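Long-range contact in extracellular ligand-binding receptor (Rhodopseudomonas palustris, PDB 4EYQ), which probably serves as a periplasmic solute-binding protein for aromatic acids, holding caffeic acid or 3-(4-hydroxyphenyl)pyruvic acid in the cleft between its lobes: residues F172-T177 against G197-A202. Residues are numbered along the deposited sequence; the frame is centred on the assembly and turned at random.
With DHC (caffeic acid), chain C; ENO (3-(4-hydroxy-phenyl)pyruvic acid), chain B.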
ATOM      1  N   PHE A 172     -19.170  -4.214   1.494  1.00 26.54           N
ATOM      2  CA  PHE A 172     -19.312  -3.981   2.930  1.00 26.78           C
ATOM      3  C   PHE A 172     -18.496  -2.768   3.398  1.00 27.22           C
ATOM      4  O   PHE A 172     -17.623  -2.281   2.672  1.00 25.67           O
ATOM      5  CB  PHE A 172     -18.976  -5.224   3.750  1.00 25.83           C
ATOM      6  CG  PHE A 172     -17.526  -5.619   3.736  1.00 25.26           C
ATOM      7  CD1 PHE A 172     -16.941  -6.172   2.605  1.00 24.50           C
ATOM      8  CD2 PHE A 172     -16.759  -5.492   4.888  1.00 24.47           C
ATOM      9  CE1 PHE A 172     -15.595  -6.584   2.622  1.00 23.16           C
ATOM     10  CE2 PHE A 172     -15.425  -5.902   4.926  1.00 23.36           C
ATOM     11  CZ  PHE A 172     -14.844  -6.442   3.790  1.00 22.02           C
ATOM     12  N   ALA A 173     -18.814  -2.278   4.598  1.00 27.35           N
ATOM     13  CA  ALA A 173     -18.136  -1.127   5.187  1.00 28.42           C
ATOM     14  C   ALA A 173     -17.015  -1.618   6.101  1.00 29.44           C
ATOM     15  O   ALA A 173     -17.101  -2.713   6.700  1.00 28.18           O
ATOM     16  CB  ALA A 173     -19.126  -0.258   5.953  1.00 27.01           C
ATOM     17  N   ARG A 174     -15.955  -0.814   6.176  1.00 29.71           N
ATOM     18  CA  ARG A 174     -14.767  -1.116   6.962  1.00 30.40           C
ATOM     19  C   ARG A 174     -15.002  -1.531   8.433  1.00 31.96           C
ATOM     20  O   ARG A 174     -14.293  -2.406   8.928  1.00 30.92           O
ATOM     21  CB  ARG A 174     -13.805   0.070   6.898  1.00 32.91           C
ATOM     22  CG  ARG A 174     -13.093   0.200   5.564  1.00 32.11           C
ATOM     23  CD  ARG A 174     -12.350   1.517   5.407  1.00 29.94           C
ATOM     24  NE  ARG A 174     -11.973   1.693   4.008  1.00 24.78           N
ATOM     25  CZ  ARG A 174     -10.782   1.352   3.521  1.00 24.87           C
ATOM     26  NH1 ARG A 174      -9.853   0.824   4.343  1.00 22.13           N
ATOM     27  NH2 ARG A 174     -10.528   1.523   2.218  1.00 23.94           N
ATOM     28  N   PRO A 175     -15.978  -0.906   9.141  1.00 33.47           N
ATOM     29  CA  PRO A 175     -16.178  -1.320  10.541  1.00 35.96           C
ATOM     30  C   PRO A 175     -17.147  -2.489  10.746  1.00 35.66           C
ATOM     31  O   PRO A 175     -17.358  -2.900  11.887  1.00 40.20           O
ATOM     32  CB  PRO A 175     -16.760  -0.058  11.210  1.00 40.17           C
ATOM     33  CG  PRO A 175     -16.686   1.038  10.177  1.00 37.77           C
ATOM     34  CD  PRO A 175     -16.736   0.325   8.853  1.00 34.95           C
ATOM     35  N   ASP A 176     -17.737  -3.011   9.672  1.00 33.29           N
ATOM     36  CA  ASP A 176     -18.748  -4.077   9.790  1.00 33.84           C
ATOM     37  C   ASP A 176     -18.155  -5.319  10.448  1.00 34.12           C
ATOM     38  O   ASP A 176     -17.010  -5.677  10.186  1.00 32.85           O
ATOM     39  CB  ASP A 176     -19.287  -4.470   8.416  1.00 29.63           C
ATOM     40  CG  ASP A 176     -20.187  -3.415   7.807  1.00 33.06           C
ATOM     41  OD1 ASP A 176     -20.532  -2.433   8.493  1.00 37.41           O
ATOM     42  OD2 ASP A 176     -20.575  -3.572   6.634  1.00 32.11           O
ATOM     43  N   THR A 177     -18.942  -5.979  11.290  1.00 33.99           N
ATOM     44  CA  THR A 177     -18.470  -7.181  11.980  1.00 35.73           C
ATOM     45  C   THR A 177     -19.044  -8.427  11.340  1.00 35.64           C
ATOM     46  O   THR A 177     -18.593  -9.539  11.604  1.00 34.63           O
ATOM     47  CB  THR A 177     -18.830  -7.165  13.470  1.00 38.02           C
ATOM     48  OG1 THR A 177     -20.230  -6.874  13.617  1.00 38.35           O
ATOM     49  CG2 THR A 177     -17.990  -6.116  14.210  1.00 39.70           C
ATOM     50  N   GLY A 197     -11.919  -7.439  -2.168  1.00 20.38           N
ATOM     51  CA  GLY A 197     -11.246  -6.103  -2.188  1.00 20.36           C
ATOM     52  C   GLY A 197     -11.252  -5.427  -0.806  1.00 22.33           C
ATOM     53  O   GLY A 197     -12.137  -4.608  -0.485  1.00 21.52           O
ATOM     54  N   ALA A 198     -10.271  -5.769   0.037  1.00 20.38           N
ATOM     55  CA  ALA A 198     -10.250  -5.240   1.402  1.00 20.17           C
ATOM     56  C   ALA A 198      -8.816  -5.257   1.866  1.00 21.46           C
ATOM     57  O   ALA A 198      -7.915  -5.396   1.034  1.00 19.98           O
ATOM     58  CB  ALA A 198     -11.143  -6.081   2.318  1.00 21.00           C
ATOM     59  N   SER A 199      -8.573  -5.072   3.163  1.00 22.81           N
ATOM     60  CA  SER A 199      -7.192  -4.980   3.655  1.00 22.55           C
ATOM     61  C   SER A 199      -7.120  -5.357   5.122  1.00 24.06           C
ATOM     62  O   SER A 199      -8.157  -5.410   5.802  1.00 22.03           O
ATOM     63  CB  SER A 199      -6.664  -3.548   3.474  1.00 24.32           C
ATOM     64  OG  SER A 199      -7.596  -2.592   3.971  1.00 25.35           O
ATOM     65  N   GLY A 200      -5.890  -5.618   5.586  1.00 26.92           N
ATOM     66  CA  GLY A 200      -5.583  -5.914   6.988  1.00 27.45           C
ATOM     67  C   GLY A 200      -6.475  -6.973   7.584  1.00 29.90           C
ATOM     68  O   GLY A 200      -6.754  -7.990   6.935  1.00 33.94           O
ATOM     69  N   THR A 201      -6.960  -6.735   8.801  1.00 28.46           N
ATOM     70  CA  THR A 201      -7.799  -7.749   9.475  1.00 28.65           C
ATOM     71  C   THR A 201      -9.196  -7.856   8.860  1.00 27.40           C
ATOM     72  O   THR A 201      -9.788  -8.939   8.835  1.00 27.77           O
ATOM     73  CB  THR A 201      -7.873  -7.504  10.984  1.00 29.89           C
ATOM     74  OG1 THR A 201      -8.216  -6.147  11.193  1.00 29.81           O
ATOM     75  CG2 THR A 201      -6.515  -7.755  11.627  1.00 35.45           C
ATOM     76  N   ALA A 202      -9.721  -6.758   8.324  1.00 25.47           N
ATOM     77  CA  ALA A 202     -11.005  -6.844   7.630  1.00 26.86           C
ATOM     78  C   ALA A 202     -11.040  -7.768   6.395  1.00 26.61           C
ATOM     79  O   ALA A 202     -12.115  -8.271   6.036  1.00 28.88           O
ATOM     80  CB  ALA A 202     -11.515  -5.466   7.261  1.00 28.79           C
TER
HETATM   81  C1  DHC C 402      -7.373   0.339   1.749  0.50 23.94           C
HETATM   82  O1  DHC C 402      -7.850  -0.391   2.656  0.50 23.94           O
HETATM   83  C2  DHC C 402      -6.130  -0.049   1.040  0.50 20.30           C
HETATM   84  C3  DHC C 402      -5.112  -0.541   1.717  0.50 19.99           C
HETATM   85  C1' DHC C 402      -3.845  -0.938   1.051  0.50 21.89           C
HETATM   86  C2' DHC C 402      -2.671  -0.553   1.670  0.50 21.51           C
HETATM   87  C3' DHC C 402      -1.459  -0.903   1.110  0.50 22.61           C
HETATM   88  C4' DHC C 402      -1.433  -1.681  -0.157  0.50 22.99           C
HETATM   89  C5' DHC C 402      -2.628  -2.038  -0.767  0.50 17.00           C
HETATM   90  C6' DHC C 402      -3.825  -1.665  -0.151  0.50 20.56           C
HETATM   91  O4' DHC C 402      -0.245  -2.028  -0.720  0.50 28.84           O
HETATM   92  O3' DHC C 402      -0.324  -0.518   1.741  0.50 23.54           O
HETATM   93  O2  DHC C 402      -7.932   1.404   1.415  0.50 22.24           O
HETATM   94  O4  ENO B 401      -5.415   1.241   0.549  0.50 22.29           O
HETATM   95  C9  ENO B 401      -2.521  -0.423   1.968  0.50 20.70           C
HETATM   96  C8  ENO B 401      -1.276  -0.673   1.418  0.50 20.63           C
HETATM   97  C7  ENO B 401      -1.175  -1.389   0.232  0.50 23.76           C
HETATM   98  C6  ENO B 401      -2.307  -1.857  -0.433  0.50 19.41           C
HETATM   99  C5  ENO B 401      -3.553  -1.602   0.138  0.50 20.63           C
HETATM  100  C4  ENO B 401      -3.666  -0.881   1.330  0.50 22.07           C
HETATM  101  O3  ENO B 401       0.063  -1.607  -0.278  0.50 28.36           O
HETATM  102  C3  ENO B 401      -5.024  -0.625   1.970  0.50 21.15           C
HETATM  103  C2  ENO B 401      -5.864   0.470   1.377  0.50 22.83           C
HETATM  104  C1  ENO B 401      -7.252   0.590   1.837  0.50 23.05           C
HETATM  105  O2  ENO B 401      -7.990   1.448   1.314  0.50 21.81           O
HETATM  106  O1  ENO B 401      -7.684  -0.175   2.737  0.50 23.12           O
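Arg174 and Ser199 meet at the ligand carboxylate, on two loops that leave the C-terminal ends of parallel strands 165-172 and 193-197 in one lobe of this periplasmic binding protein. Caffeic acid and 3-(4-hydroxyphenyl)pyruvic acid are modelled in the same place. The carboxylate carbon lies in the guanidinium plane, at its edge, with O1 and O2 twisted to opposite sides: for caffeic acid, Arg174 NH1 gives a 2.9 Å bond to O1 and NH2 a 2.7 Å bond to O2, the latter fairly straight at 159°. Ser199 OG also reaches O1, at 2.6 Å, while standing 4.1 Å from Arg174 NH1, so the ligand oxygen joins the two loops where no direct hydrogen bond does. The arginine chain is extended from CG to NE (chi2 169°, chi3 -167°), which carries the charged group into the cleft, and a salt bridge from NE to Asp145 should limit its rotation. A leucine in its place would probably leave the carboxylate without its paired donors and countercharge, and Asp145 without its mate. Thr79, Gln282 and His286 add further hydrogen bonds to the ligands. Farther out, Tyr143 of strand 137-143 lies between the loops, its hydroxyl bonded to Ser199 N and its ring against Phe172. The type I turn Ala173-Asp176 shapes the arginine loop, with Ala173 N bonded to Asp176 OD2. Across the two loops, Phe172 CZ lies 4.0 Å from Ala198 CB.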